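Local coordinates for protein cytochrome c, mono-and diheme variant (Methylophaga aminisulfidivorans MP, PDB 7C90) that probably carries electrons in the methanol oxidation system of a marine methylotroph, through a covalently attached heme c, at residues G53-T56 with E57-H61. Sequence-based numbering, arbitrary orientation.
Sequences GEKT and EAVEH
T56 and V59 meet where the chain turns into helix 57-65, the threonine hydroxyl reaching the backbone amide three residues on. Followed outward, the T56 side chain starts with CB, the branch point of OG1 and CG2, and as a whole it rests on Y70 of a nearby loop. With chi1 at 69°, OG1 is flanked by both the backbone N and C of T56 and faces the amides of the first turn. T56 OG1 accepts a hydrogen bond from V59 N at 3.2 Å, with an N-H...O angle of 159°. T56 OG1 also lies 3.4 Å from V59 CG2, so the valine methyl packs beside the polar tip. T56 is thus the N-cap of the helix: its hydroxyl takes up an amide of the first turn, where no earlier turn supplies a carbonyl. T56 O accepts a hydrogen bond from E60 N at 3.1 Å, the first i to i+4 bond of the helix. T56 OG1 is also hydrogen-bonded to D142 OD1, tying the cap to helix 141-153, whose K141, D142 and L145 touch V59. A valine here would probably leave V59 N without its capping acceptor and D142 without this hydroxyl partner. K55 approaches V59 on another branch: its chain, bent beyond CG, brings K55 CD to 3.9 Å from V59 CG1, the two side chains crossing at about a right angle. Beyond that contact, K55 NZ stops 5.2 Å from E60 OE1, too far for a salt bridge, although the opposite charges may still attract weakly.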
ATOM      1  N   GLY A  53      11.950   1.896  27.304  1.00 70.38           N
ATOM      2  CA  GLY A  53      11.608   3.142  28.015  1.00 74.16           C
ATOM      3  C   GLY A  53      11.695   2.923  29.515  1.00 80.03           C
ATOM      4  O   GLY A  53      12.165   1.835  29.915  1.00 78.91           O
ATOM      5  N   GLU A  54      11.293   3.918  30.318  1.00 78.14           N
ATOM      6  CA  GLU A  54      10.931   3.723  31.750  1.00 79.51           C
ATOM      7  C   GLU A  54       9.992   2.511  31.834  1.00 76.98           C
ATOM      8  O   GLU A  54       9.191   2.319  30.886  1.00 81.66           O
ATOM      9  CB  GLU A  54      10.283   4.974  32.361  1.00 87.83           C
ATOM     10  CG  GLU A  54       9.436   5.812  31.402  1.00 93.27           C
ATOM     11  CD  GLU A  54      10.081   7.115  30.947  1.00101.50           C
ATOM     12  OE1 GLU A  54       9.548   8.186  31.310  1.00110.60           O
ATOM     13  OE2 GLU A  54      11.113   7.064  30.231  1.00 94.66           O
ATOM     14  N   LYS A  55      10.109   1.704  32.895  1.00 70.54           N
ATOM     15  CA  LYS A  55       9.253   0.506  33.128  1.00 67.50           C
ATOM     16  C   LYS A  55       8.007   0.925  33.919  1.00 59.98           C
ATOM     17  O   LYS A  55       7.980   0.688  35.124  1.00 61.06           O
ATOM     18  CB  LYS A  55      10.049  -0.586  33.854  1.00 72.76           C
ATOM     19  CG  LYS A  55       9.297  -1.890  34.106  1.00 77.81           C
ATOM     20  CD  LYS A  55       8.504  -2.405  32.911  1.00 77.91           C
ATOM     21  CE  LYS A  55       8.825  -3.844  32.563  1.00 78.14           C
ATOM     22  NZ  LYS A  55       8.286  -4.779  33.576  1.00 80.70           N
ATOM     23  N   THR A  56       7.003   1.482  33.239  1.00 50.81           N
ATOM     24  CA  THR A  56       5.843   2.190  33.831  1.00 44.30           C
ATOM     25  C   THR A  56       4.869   1.190  34.470  1.00 43.67           C
ATOM     26  O   THR A  56       4.990  -0.020  34.222  1.00 37.33           O
ATOM     27  CB  THR A  56       5.120   3.015  32.765  1.00 43.56           C
ATOM     28  OG1 THR A  56       4.502   2.080  31.881  1.00 42.81           O
ATOM     29  CG2 THR A  56       6.048   3.924  31.993  1.00 46.96           C
ATOM     30  N   GLU A  57       3.910   1.705  35.241  1.00 42.59           N
ATOM     31  CA  GLU A  57       2.861   0.910  35.922  1.00 41.48           C
ATOM     32  C   GLU A  57       1.923   0.296  34.864  1.00 37.61           C
ATOM     33  O   GLU A  57       1.552  -0.866  35.019  1.00 37.25           O
ATOM     34  CB  GLU A  57       2.108   1.806  36.906  1.00 48.01           C
ATOM     35  CG  GLU A  57       0.910   1.122  37.542  1.00 56.05           C
ATOM     36  CD  GLU A  57      -0.026   2.022  38.329  1.00 63.08           C
ATOM     37  OE1 GLU A  57       0.132   3.256  38.266  1.00 62.46           O
ATOM     38  OE2 GLU A  57      -0.938   1.473  38.973  1.00 75.97           O
ATOM     39  N   ALA A  58       1.527   1.053  33.834  1.00 33.16           N
ATOM     40  CA  ALA A  58       0.682   0.555  32.725  1.00 31.81           C
ATOM     41  C   ALA A  58       1.373  -0.629  32.037  1.00 30.08           C
ATOM     42  O   ALA A  58       0.708  -1.660  31.790  1.00 29.24           O
ATOM     43  CB  ALA A  58       0.366   1.658  31.758  1.00 34.62           C
ATOM     44  N   VAL A  59       2.672  -0.536  31.772  1.00 30.07           N
ATOM     45  CA  VAL A  59       3.384  -1.637  31.065  1.00 30.71           C
ATOM     46  C   VAL A  59       3.440  -2.851  32.000  1.00 32.91           C
ATOM     47  O   VAL A  59       3.107  -3.975  31.553  1.00 32.24           O
ATOM     48  CB  VAL A  59       4.761  -1.184  30.557  1.00 32.03           C
ATOM     49  CG1 VAL A  59       5.649  -2.360  30.187  1.00 32.77           C
ATOM     50  CG2 VAL A  59       4.626  -0.206  29.392  1.00 32.84           C
ATOM     51  N   GLU A  60       3.823  -2.672  33.258  1.00 33.33           N
ATOM     52  CA  GLU A  60       3.932  -3.837  34.188  1.00 37.26           C
ATOM     53  C   GLU A  60       2.536  -4.472  34.321  1.00 30.93           C
ATOM     54  O   GLU A  60       2.413  -5.724  34.212  1.00 30.97           O
ATOM     55  CB  GLU A  60       4.566  -3.418  35.519  1.00 44.20           C
ATOM     56  CG  GLU A  60       4.665  -4.551  36.534  1.00 54.82           C
ATOM     57  CD  GLU A  60       5.095  -4.128  37.936  1.00 63.13           C
ATOM     58  OE1 GLU A  60       5.991  -3.266  38.046  1.00 76.24           O
ATOM     59  OE2 GLU A  60       4.518  -4.654  38.922  1.00 73.27           O
ATOM     60  N   HIS A  61       1.502  -3.653  34.478  1.00 30.91           N
ATOM     61  CA  HIS A  61       0.094  -4.126  34.591  1.00 35.73           C
ATOM     62  C   HIS A  61      -0.274  -4.932  33.330  1.00 34.54           C
ATOM     63  O   HIS A  61      -0.879  -6.030  33.448  1.00 28.80           O
ATOM     64  CB  HIS A  61      -0.874  -2.964  34.802  1.00 35.98           C
ATOM     65  CG  HIS A  61      -2.265  -3.425  35.089  1.00 40.29           C
ATOM     66  ND1 HIS A  61      -2.586  -4.107  36.246  1.00 41.00           N
ATOM     67  CD2 HIS A  61      -3.406  -3.346  34.369  1.00 42.03           C
ATOM     68  CE1 HIS A  61      -3.865  -4.396  36.243  1.00 43.07           C
ATOM     69  NE2 HIS A  61      -4.395  -3.937  35.108  1.00 43.44           N
TER